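Local coordinates for protein cellulosomal scaffoldin (Acetivibrio cellulolyticus, PDB 4WI0) that carries a C-terminal X module and type II dockerin that bind a cohesin of another scaffoldin in cellulosome assembly, within a longer protein that is probably also a cellulase, at residues B[1-9]-B[39-50]; B[89-97]-B[104-112]. The protein carries 1 engineered substitution. All blocks are in the same frame, centred on the assembly; numbering follows the deposited sequence.

The two contacts lie on opposite sides of the chain's centre, their own centres about 27 Å apart, and follow one another in sequence: contact 1 closes before contact 2 opens. Contact 1 pairs strands 2-10 and 44-50 of a three-stranded mixed sheet in the X module, whereas contact 2 closes the first calcium loop of the dockerin. Strand 78-89 connects them. It runs parallel to strand 2-10 in that sheet, and its last residue, Met89, begins segment 89-97. Asn9 O lies 3.0 Å from Met89 N, a probable hydrogen bond, and Ile8 CG2 packs on Met89 CG. The sheet thus leads into the calcium-binding module, consistent with X module and dockerin acting as one unit.

Contact 1: B[1-9]-B[39-50]; sequences GTTVSGYIN and TDSNGYFEIKDV
Tyr7 and Tyr44 meet obliquely on one face of an antiparallel strand pair, their ring planes 51° apart. CD1 of Tyr44 lies over one face of the Tyr7 ring, 3.5 Å from Tyr7 CZ, while Asn42 O reaches that ring's edge in its plane. With CG anti to the backbone N (chi1 179°), the Tyr44 ring runs along the strand pair, bringing its OH 3.5 Å from Ser5 CB; the hydroxyl donates to the anti lone pair of Glu46 OE1 at 2.7 Å, which would limit the swing of this exposed carboxylate.

On the other face, the Phe45 ring turns over its cross-strand partner Gly6, with Gly6 N above one ring face, 3.5 Å from Phe45 CZ. Glycine suits the place because a CB would collide with the ring. Ile8 CD1 touches Phe45 CE1, and Val4 meets Val50 at about a right angle. Thr2 doubles its hold on Val50 O, giving it both N and OG1 (3.1 Å), where Asp49 and Val50 both face Thr2 in a G1 beta bulge.

Strand 2-10 is hydrogen-bonded on its other side to strand 78-89, while Val4, Phe45, Ile47 and Val50 pack against strand 27-31 of the second sheet.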
loop_
_atom_site.group_PDB
_atom_site.type_symbol
_atom_site.label_atom_id
_atom_site.label_comp_id
_atom_site.label_asym_id
_atom_site.label_seq_id
_atom_site.Cartn_x
_atom_site.Cartn_y
_atom_site.Cartn_z
ATOM N N GLY B 1 32.781 -19.237 -22.626
ATOM C CA GLY B 1 33.264 -19.643 -21.276
ATOM C C GLY B 1 32.195 -20.322 -20.437
ATOM O O GLY B 1 31.916 -21.506 -20.613
ATOM N N THR B 2 31.582 -19.560 -19.535
ATOM C CA THR B 2 30.657 -20.110 -18.550
ATOM C C THR B 2 29.277 -19.462 -18.641
ATOM O O THR B 2 29.103 -18.428 -19.282
ATOM C CB THR B 2 31.193 -19.919 -17.111
ATOM O OG1 THR B 2 31.098 -18.542 -16.729
ATOM C CG2 THR B 2 32.650 -20.376 -17.002
ATOM N N THR B 3 28.303 -20.090 -17.988
ATOM C CA THR B 3 26.960 -19.542 -17.874
ATOM C C THR B 3 26.710 -19.065 -16.446
ATOM O O THR B 3 26.844 -19.839 -15.496
ATOM C CB THR B 3 25.893 -20.593 -18.234
ATOM O OG1 THR B 3 26.162 -21.124 -19.536
ATOM C CG2 THR B 3 24.500 -19.978 -18.223
ATOM N N VAL B 4 26.345 -17.792 -16.302
ATOM C CA VAL B 4 25.899 -17.244 -15.024
ATOM C C VAL B 4 24.363 -17.153 -15.069
ATOM O O VAL B 4 23.808 -16.518 -15.962
ATOM C CB VAL B 4 26.541 -15.864 -14.753
ATOM C CG1 VAL B 4 26.118 -15.314 -13.402
ATOM C CG2 VAL B 4 28.057 -15.961 -14.813
ATOM N N SER B 5 23.691 -17.804 -14.120
ATOM C CA SER B 5 22.225 -17.818 -14.058
ATOM C C SER B 5 21.676 -17.518 -12.650
ATOM O O SER B 5 22.421 -17.449 -11.672
ATOM C CB SER B 5 21.710 -19.180 -14.537
ATOM O OG SER B 5 22.203 -20.221 -13.710
ATOM N N GLY B 6 20.363 -17.349 -12.550
ATOM C CA GLY B 6 19.713 -17.144 -11.257
ATOM C C GLY B 6 18.283 -16.643 -11.340
ATOM O O GLY B 6 17.688 -16.600 -12.420
ATOM N N TYR B 7 17.745 -16.264 -10.184
ATOM C CA TYR B 7 16.365 -15.801 -10.059
ATOM C C TYR B 7 16.281 -14.452 -9.346
ATOM O O TYR B 7 16.919 -14.255 -8.319
ATOM C CB TYR B 7 15.544 -16.836 -9.285
ATOM C CG TYR B 7 15.276 -18.078 -10.082
ATOM C CD1 TYR B 7 16.203 -19.116 -10.126
ATOM C CD2 TYR B 7 14.103 -18.214 -10.821
ATOM C CE1 TYR B 7 15.960 -20.262 -10.870
ATOM C CE2 TYR B 7 13.856 -19.355 -11.568
ATOM C CZ TYR B 7 14.787 -20.373 -11.586
ATOM O OH TYR B 7 14.544 -21.509 -12.332
ATOM N N ILE B 8 15.506 -13.534 -9.920
ATOM C CA ILE B 8 15.191 -12.243 -9.310
ATOM C C ILE B 8 13.687 -12.246 -8.992
ATOM O O ILE B 8 12.890 -12.665 -9.829
ATOM C CB ILE B 8 15.478 -11.053 -10.275
ATOM C CG1 ILE B 8 16.867 -11.143 -10.938
ATOM C CG2 ILE B 8 15.290 -9.721 -9.562
ATOM C CD1 ILE B 8 18.053 -10.943 -10.022
ATOM N N ASN B 9 13.314 -11.791 -7.792
ATOM C CA ASN B 9 11.916 -11.597 -7.391
ATOM C C ASN B 9 11.748 -10.192 -6.791
ATOM O O ASN B 9 12.639 -9.715 -6.098
ATOM C CB ASN B 9 11.531 -12.585 -6.278
ATOM C CG ASN B 9 11.067 -13.952 -6.773
ATOM O OD1 ASN B 9 10.579 -14.734 -5.962
ATOM N ND2 ASN B 9 11.230 -14.267 -8.057
ATOM N N THR B 39 15.151 -10.966 -17.071
ATOM C CA THR B 39 14.462 -12.088 -16.443
ATOM C C THR B 39 13.161 -12.411 -17.193
ATOM O O THR B 39 12.505 -11.507 -17.706
ATOM C CB THR B 39 14.137 -11.836 -14.956
ATOM O OG1 THR B 39 13.354 -10.643 -14.818
ATOM C CG2 THR B 39 15.417 -11.723 -14.125
ATOM N N ASP B 40 12.814 -13.700 -17.248
ATOM C CA ASP B 40 11.530 -14.145 -17.806
ATOM C C ASP B 40 10.417 -14.046 -16.761
ATOM O O ASP B 40 10.621 -13.477 -15.685
ATOM C CB ASP B 40 11.645 -15.577 -18.372
ATOM C CG ASP B 40 12.040 -16.614 -17.324
ATOM O OD1 ASP B 40 11.785 -16.431 -16.109
ATOM O OD2 ASP B 40 12.622 -17.636 -17.731
ATOM N N SER B 41 9.241 -14.602 -17.068
ATOM C CA SER B 41 8.093 -14.509 -16.167
ATOM C C SER B 41 8.259 -15.325 -14.881
ATOM O O SER B 41 7.506 -15.136 -13.928
ATOM C CB SER B 41 6.811 -14.916 -16.887
ATOM O OG SER B 41 6.857 -16.281 -17.276
ATOM N N ASN B 42 9.235 -16.231 -14.855
ATOM C CA ASN B 42 9.587 -16.951 -13.638
ATOM C C ASN B 42 10.692 -16.240 -12.853
ATOM O O ASN B 42 11.147 -16.760 -11.843
ATOM C CB ASN B 42 10.052 -18.381 -13.961
ATOM C CG ASN B 42 9.047 -19.166 -14.786
ATOM O OD1 ASN B 42 9.424 -20.000 -15.619
ATOM N ND2 ASN B 42 7.767 -18.922 -14.556
ATOM N N GLY B 43 11.122 -15.068 -13.321
ATOM C CA GLY B 43 12.221 -14.329 -12.702
ATOM C C GLY B 43 13.596 -14.867 -13.044
ATOM O O GLY B 43 14.591 -14.460 -12.442
ATOM N N TYR B 44 13.663 -15.771 -14.019
ATOM C CA TYR B 44 14.909 -16.456 -14.354
ATOM C C TYR B 44 15.726 -15.714 -15.410
ATOM O O TYR B 44 15.187 -15.267 -16.412
ATOM C CB TYR B 44 14.600 -17.868 -14.852
ATOM C CG TYR B 44 15.824 -18.649 -15.240
ATOM C CD1 TYR B 44 16.699 -19.133 -14.270
ATOM C CD2 TYR B 44 16.107 -18.907 -16.572
ATOM C CE1 TYR B 44 17.830 -19.848 -14.623
ATOM C CE2 TYR B 44 17.233 -19.627 -16.936
ATOM C CZ TYR B 44 18.090 -20.094 -15.959
ATOM O OH TYR B 44 19.204 -20.798 -16.329
ATOM N N PHE B 45 17.037 -15.608 -15.192
ATOM C CA PHE B 45 17.946 -15.041 -16.192
ATOM C C PHE B 45 19.112 -15.981 -16.479
ATOM O O PHE B 45 19.504 -16.782 -15.617
ATOM C CB PHE B 45 18.510 -13.694 -15.735
ATOM C CG PHE B 45 19.423 -13.790 -14.547
ATOM C CD1 PHE B 45 18.909 -13.766 -13.259
ATOM C CD2 PHE B 45 20.797 -13.896 -14.716
ATOM C CE1 PHE B 45 19.746 -13.857 -12.160
ATOM C CE2 PHE B 45 21.640 -13.980 -13.619
ATOM C CZ PHE B 45 21.113 -13.967 -12.341
ATOM N N GLU B 46 19.686 -15.831 -17.670
ATOM C CA GLU B 46 20.809 -16.649 -18.106
ATOM C C GLU B 46 21.748 -15.829 -18.987
ATOM O O GLU B 46 21.330 -15.298 -20.005
ATOM C CB GLU B 46 20.280 -17.843 -18.892
ATOM C CG GLU B 46 21.140 -19.077 -18.824
ATOM C CD GLU B 46 20.514 -20.209 -19.597
ATOM O OE1 GLU B 46 19.800 -21.017 -18.979
ATOM O OE2 GLU B 46 20.707 -20.253 -20.824
ATOM N N ILE B 47 23.010 -15.723 -18.589
ATOM C CA ILE B 47 24.013 -15.026 -19.390
ATOM C C ILE B 47 25.119 -16.008 -19.777
ATOM O O ILE B 47 25.792 -16.567 -18.909
ATOM C CB ILE B 47 24.622 -13.829 -18.634
ATOM C CG1 ILE B 47 23.518 -12.906 -18.103
ATOM C CG2 ILE B 47 25.565 -13.060 -19.556
ATOM C CD1 ILE B 47 23.965 -11.942 -17.019
ATOM N N LYS B 48 25.313 -16.194 -21.078
ATOM C CA LYS B 48 26.243 -17.187 -21.597
ATOM C C LYS B 48 27.575 -16.558 -21.973
ATOM O O LYS B 48 27.687 -15.339 -22.048
ATOM C CB LYS B 48 25.642 -17.855 -22.832
ATOM C CG LYS B 48 24.321 -18.566 -22.571
ATOM C CD LYS B 48 23.694 -19.062 -23.863
ATOM C CE LYS B 48 22.410 -19.828 -23.589
ATOM N NZ LYS B 48 21.742 -20.269 -24.847
ATOM N N ASP B 49 28.570 -17.411 -22.212
ATOM C CA ASP B 49 29.901 -16.998 -22.690
ATOM C C ASP B 49 30.604 -15.999 -21.772
ATOM O O ASP B 49 31.324 -15.114 -22.239
ATOM C CB ASP B 49 29.823 -16.424 -24.116
ATOM C CG ASP B 49 29.262 -17.416 -25.129
ATOM O OD1 ASP B 49 29.426 -18.643 -24.953
ATOM O OD2 ASP B 49 28.660 -16.955 -26.122
ATOM N N VAL B 50 30.403 -16.142 -20.466
ATOM C CA VAL B 50 31.039 -15.243 -19.504
ATOM C C VAL B 50 32.447 -15.753 -19.217
ATOM O O VAL B 50 32.644 -16.942 -18.949
ATOM C CB VAL B 50 30.239 -15.134 -18.193
ATOM C CG1 VAL B 50 30.941 -14.207 -17.210
ATOM C CG2 VAL B 50 28.829 -14.638 -18.469
HETATM O O HOH W 1 28.208 -20.645 -21.417
HETATM O O HOH W 2 20.493 -21.966 -13.351
#

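Contact 2: B[89-97]-B[104-112]; sequences MWAGDMAIG and INLEDILEI. With CA (calcium ion), chain C.
The first calcium-binding loop of the dockerin, an EF-hand-like loop and helix, is closed here by Asp93 at its start and Asp108 in the helix that follows. Asp93 binds calcium through OD1 alone, at 2.3 Å, while its OD2 accepts a hydrogen bond from Gly102 N. Asp108 is bidentate, with OD1 and OD2 each 2.5 Å from the ion, and its carboxylate plane stands 89° from that of Asp93. Two waters, Asp101 and the backbone O of Ala103 complete the site.

Both Asp108 oxygens have a further partner. Met94 N donates to OD1 at 2.8 Å in a nearly straight bond (167°), from above the carboxylate plane, whereas OD2 takes Asn105 N on its anti lone pair. This bond belongs to a capping box of Asn105, the N-cap residue, and Asp108; Asn105 OD1 in turn accepts a weak bond from Glu107 N. Asn105 OD1 also accepts from a calcium-bound water, so the helix start belongs to the second shell.

Away from the ion the two segments are joined mainly by aliphatic side chains. Ile104 sends CD1 to Trp90 CB, 4.2 Å away, and its CG1 lies against Gly92 O. The Met94 chain, bent at chi2 and chi3, carries CE to Ile112 CG1. Ile96 and Glu111 lie alongside each other, running opposite ways, with Ile96 CG1 3.9 Å from Glu111 CG, while the Glu111 carboxylate forms a salt bridge with Lys114.

Aspartate suits positions 93 and 108 because its short carboxylate offers hard, anionic oxygens to calcium. The ion and two N-H donors together probably keep Asp108 ionised and restrict its rotation, coupling metal binding to the start of the helix.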
loop_
_atom_site.group_PDB
_atom_site.type_symbol
_atom_site.label_atom_id
_atom_site.label_comp_id
_atom_site.label_asym_id
_atom_site.label_seq_id
_atom_site.Cartn_x
_atom_site.Cartn_y
_atom_site.Cartn_z
ATOM N N MET B 89 14.497 -7.578 -5.137
ATOM C CA MET B 89 14.614 -6.186 -5.591
ATOM C C MET B 89 13.506 -5.331 -4.958
ATOM O O MET B 89 12.339 -5.757 -4.893
ATOM C CB MET B 89 14.524 -6.108 -7.113
ATOM C CG MET B 89 15.731 -6.691 -7.838
ATOM S SD MET B 89 17.223 -5.699 -7.593
ATOM C CE MET B 89 16.782 -4.280 -8.585
ATOM N N TRP B 90 13.869 -4.130 -4.496
ATOM C CA TRP B 90 12.916 -3.267 -3.764
ATOM C C TRP B 90 12.246 -2.238 -4.672
ATOM O O TRP B 90 12.907 -1.332 -5.210
ATOM C CB TRP B 90 13.604 -2.544 -2.602
ATOM C CG TRP B 90 14.345 -3.453 -1.652
ATOM C CD1 TRP B 90 14.195 -4.804 -1.516
ATOM C CD2 TRP B 90 15.331 -3.059 -0.693
ATOM N NE1 TRP B 90 15.033 -5.273 -0.538
ATOM C CE2 TRP B 90 15.742 -4.223 -0.016
ATOM C CE3 TRP B 90 15.909 -1.833 -0.342
ATOM C CZ2 TRP B 90 16.705 -4.202 0.993
ATOM C CZ3 TRP B 90 16.866 -1.810 0.661
ATOM C CH2 TRP B 90 17.254 -2.985 1.316
ATOM N N ALA B 91 10.936 -2.382 -4.852
ATOM C CA ALA B 91 10.153 -1.431 -5.630
ATOM C C ALA B 91 10.020 -0.102 -4.889
ATOM O O ALA B 91 10.037 -0.060 -3.663
ATOM C CB ALA B 91 8.766 -1.991 -5.905
ATOM N N GLY B 92 9.872 0.978 -5.642
ATOM C CA GLY B 92 9.548 2.278 -5.055
ATOM C C GLY B 92 10.617 3.355 -5.090
ATOM O O GLY B 92 10.453 4.360 -4.417
ATOM N N ASP B 93 11.712 3.152 -5.826
ATOM C CA ASP B 93 12.534 4.285 -6.279
ATOM C C ASP B 93 12.001 4.712 -7.646
ATOM O O ASP B 93 12.390 4.166 -8.685
ATOM C CB ASP B 93 14.027 3.952 -6.355
ATOM C CG ASP B 93 14.865 5.158 -6.759
ATOM O OD1 ASP B 93 14.363 6.284 -6.591
ATOM O OD2 ASP B 93 16.012 4.996 -7.253
ATOM N N MET B 94 11.113 5.701 -7.624
ATOM C CA MET B 94 10.271 6.048 -8.761
ATOM C C MET B 94 10.955 7.022 -9.715
ATOM O O MET B 94 11.724 7.883 -9.289
ATOM C CB MET B 94 8.972 6.691 -8.259
ATOM C CG MET B 94 8.229 5.890 -7.202
ATOM S SD MET B 94 7.776 4.236 -7.753
ATOM C CE MET B 94 6.541 4.650 -8.971
ATOM N N ALA B 95 10.648 6.888 -11.006
ATOM C CA ALA B 95 11.070 7.865 -12.009
ATOM C C ALA B 95 10.291 9.172 -11.842
ATOM O O ALA B 95 9.095 9.243 -12.136
ATOM C CB ALA B 95 10.893 7.307 -13.413
ATOM N N ILE B 96 10.990 10.196 -11.350
ATOM C CA ILE B 96 10.417 11.517 -11.101
ATOM C C ILE B 96 11.272 12.519 -11.862
ATOM O O ILE B 96 12.487 12.590 -11.654
ATOM C CB ILE B 96 10.427 11.873 -9.598
ATOM C CG1 ILE B 96 9.706 10.794 -8.781
ATOM C CG2 ILE B 96 9.766 13.230 -9.365
ATOM C CD1 ILE B 96 9.952 10.884 -7.289
ATOM N N GLY B 97 10.640 13.284 -12.747
ATOM C CA GLY B 97 11.369 14.152 -13.670
ATOM C C GLY B 97 12.170 13.345 -14.678
ATOM O O GLY B 97 13.215 13.798 -15.148
ATOM N N ILE B 104 14.795 5.563 -1.633
ATOM C CA ILE B 104 13.362 5.376 -1.423
ATOM C C ILE B 104 12.953 6.284 -0.271
ATOM O O ILE B 104 13.337 6.043 0.866
ATOM C CB ILE B 104 13.036 3.911 -1.098
ATOM C CG1 ILE B 104 13.335 3.042 -2.318
ATOM C CG2 ILE B 104 11.579 3.765 -0.674
ATOM C CD1 ILE B 104 13.175 1.556 -2.078
ATOM N N ASN B 105 12.198 7.337 -0.567
ATOM C CA ASN B 105 11.821 8.317 0.456
ATOM C C ASN B 105 10.411 8.884 0.226
ATOM O O ASN B 105 9.611 8.274 -0.494
ATOM C CB ASN B 105 12.904 9.408 0.556
ATOM C CG ASN B 105 13.193 10.090 -0.768
ATOM O OD1 ASN B 105 12.312 10.262 -1.607
ATOM N ND2 ASN B 105 14.445 10.511 -0.950
ATOM N N LEU B 106 10.098 10.020 0.846
ATOM C CA LEU B 106 8.758 10.604 0.768
ATOM C C LEU B 106 8.347 10.976 -0.661
ATOM O O LEU B 106 7.181 10.824 -1.029
ATOM C CB LEU B 106 8.657 11.837 1.674
ATOM C CG LEU B 106 7.291 12.501 1.846
ATOM C CD1 LEU B 106 6.303 11.568 2.542
ATOM C CD2 LEU B 106 7.417 13.800 2.620
ATOM N N GLU B 107 9.301 11.456 -1.459
ATOM C CA GLU B 107 9.005 11.889 -2.829
ATOM C C GLU B 107 8.474 10.734 -3.671
ATOM O O GLU B 107 7.598 10.922 -4.515
ATOM C CB GLU B 107 10.235 12.503 -3.505
ATOM C CG GLU B 107 10.453 13.974 -3.191
ATOM C CD GLU B 107 10.562 14.252 -1.705
ATOM O OE1 GLU B 107 11.510 13.734 -1.067
ATOM O OE2 GLU B 107 9.697 14.981 -1.175
ATOM N N ASP B 108 9.013 9.545 -3.426
ATOM C CA ASP B 108 8.559 8.328 -4.094
ATOM C C ASP B 108 7.130 7.998 -3.695
ATOM O O ASP B 108 6.308 7.658 -4.550
ATOM C CB ASP B 108 9.477 7.169 -3.753
ATOM C CG ASP B 108 10.881 7.393 -4.251
ATOM O OD1 ASP B 108 11.072 7.438 -5.480
ATOM O OD2 ASP B 108 11.800 7.541 -3.425
ATOM N N ILE B 109 6.838 8.128 -2.403
ATOM C CA ILE B 109 5.469 7.958 -1.900
ATOM C C ILE B 109 4.536 8.996 -2.508
ATOM O O ILE B 109 3.443 8.659 -2.953
ATOM C CB ILE B 109 5.394 8.035 -0.355
ATOM C CG1 ILE B 109 6.111 6.821 0.253
ATOM C CG2 ILE B 109 3.934 8.105 0.108
ATOM C CD1 ILE B 109 5.925 6.628 1.744
ATOM N N LEU B 110 4.959 10.260 -2.528
ATOM C CA LEU B 110 4.114 11.319 -3.081
ATOM C C LEU B 110 3.834 11.113 -4.567
ATOM O O LEU B 110 2.751 11.450 -5.049
ATOM C CB LEU B 110 4.714 12.703 -2.826
ATOM C CG LEU B 110 4.747 13.096 -1.351
ATOM C CD1 LEU B 110 5.577 14.355 -1.151
ATOM C CD2 LEU B 110 3.335 13.284 -0.808
ATOM N N GLU B 111 4.792 10.530 -5.280
ATOM C CA GLU B 111 4.619 10.261 -6.696
ATOM C C GLU B 111 3.462 9.279 -6.934
ATOM O O GLU B 111 2.659 9.475 -7.845
ATOM C CB GLU B 111 5.926 9.721 -7.295
ATOM C CG GLU B 111 5.953 9.641 -8.816
ATOM C CD GLU B 111 5.781 10.985 -9.504
ATOM O OE1 GLU B 111 6.064 12.044 -8.898
ATOM O OE2 GLU B 111 5.359 10.983 -10.674
ATOM N N ILE B 112 3.389 8.233 -6.114
ATOM C CA ILE B 112 2.302 7.251 -6.186
ATOM C C ILE B 112 0.958 7.892 -5.801
ATOM O O ILE B 112 -0.074 7.633 -6.427
ATOM C CB ILE B 112 2.600 6.027 -5.286
ATOM C CG1 ILE B 112 3.809 5.257 -5.834
ATOM C CG2 ILE B 112 1.392 5.100 -5.202
ATOM C CD1 ILE B 112 4.492 4.373 -4.819
HETATM CA CA CA C . 13.539 7.921 -5.145
HETATM O O HOH W 3 13.295 9.001 -7.327
HETATM O O HOH W 4 13.084 10.115 -4.326
#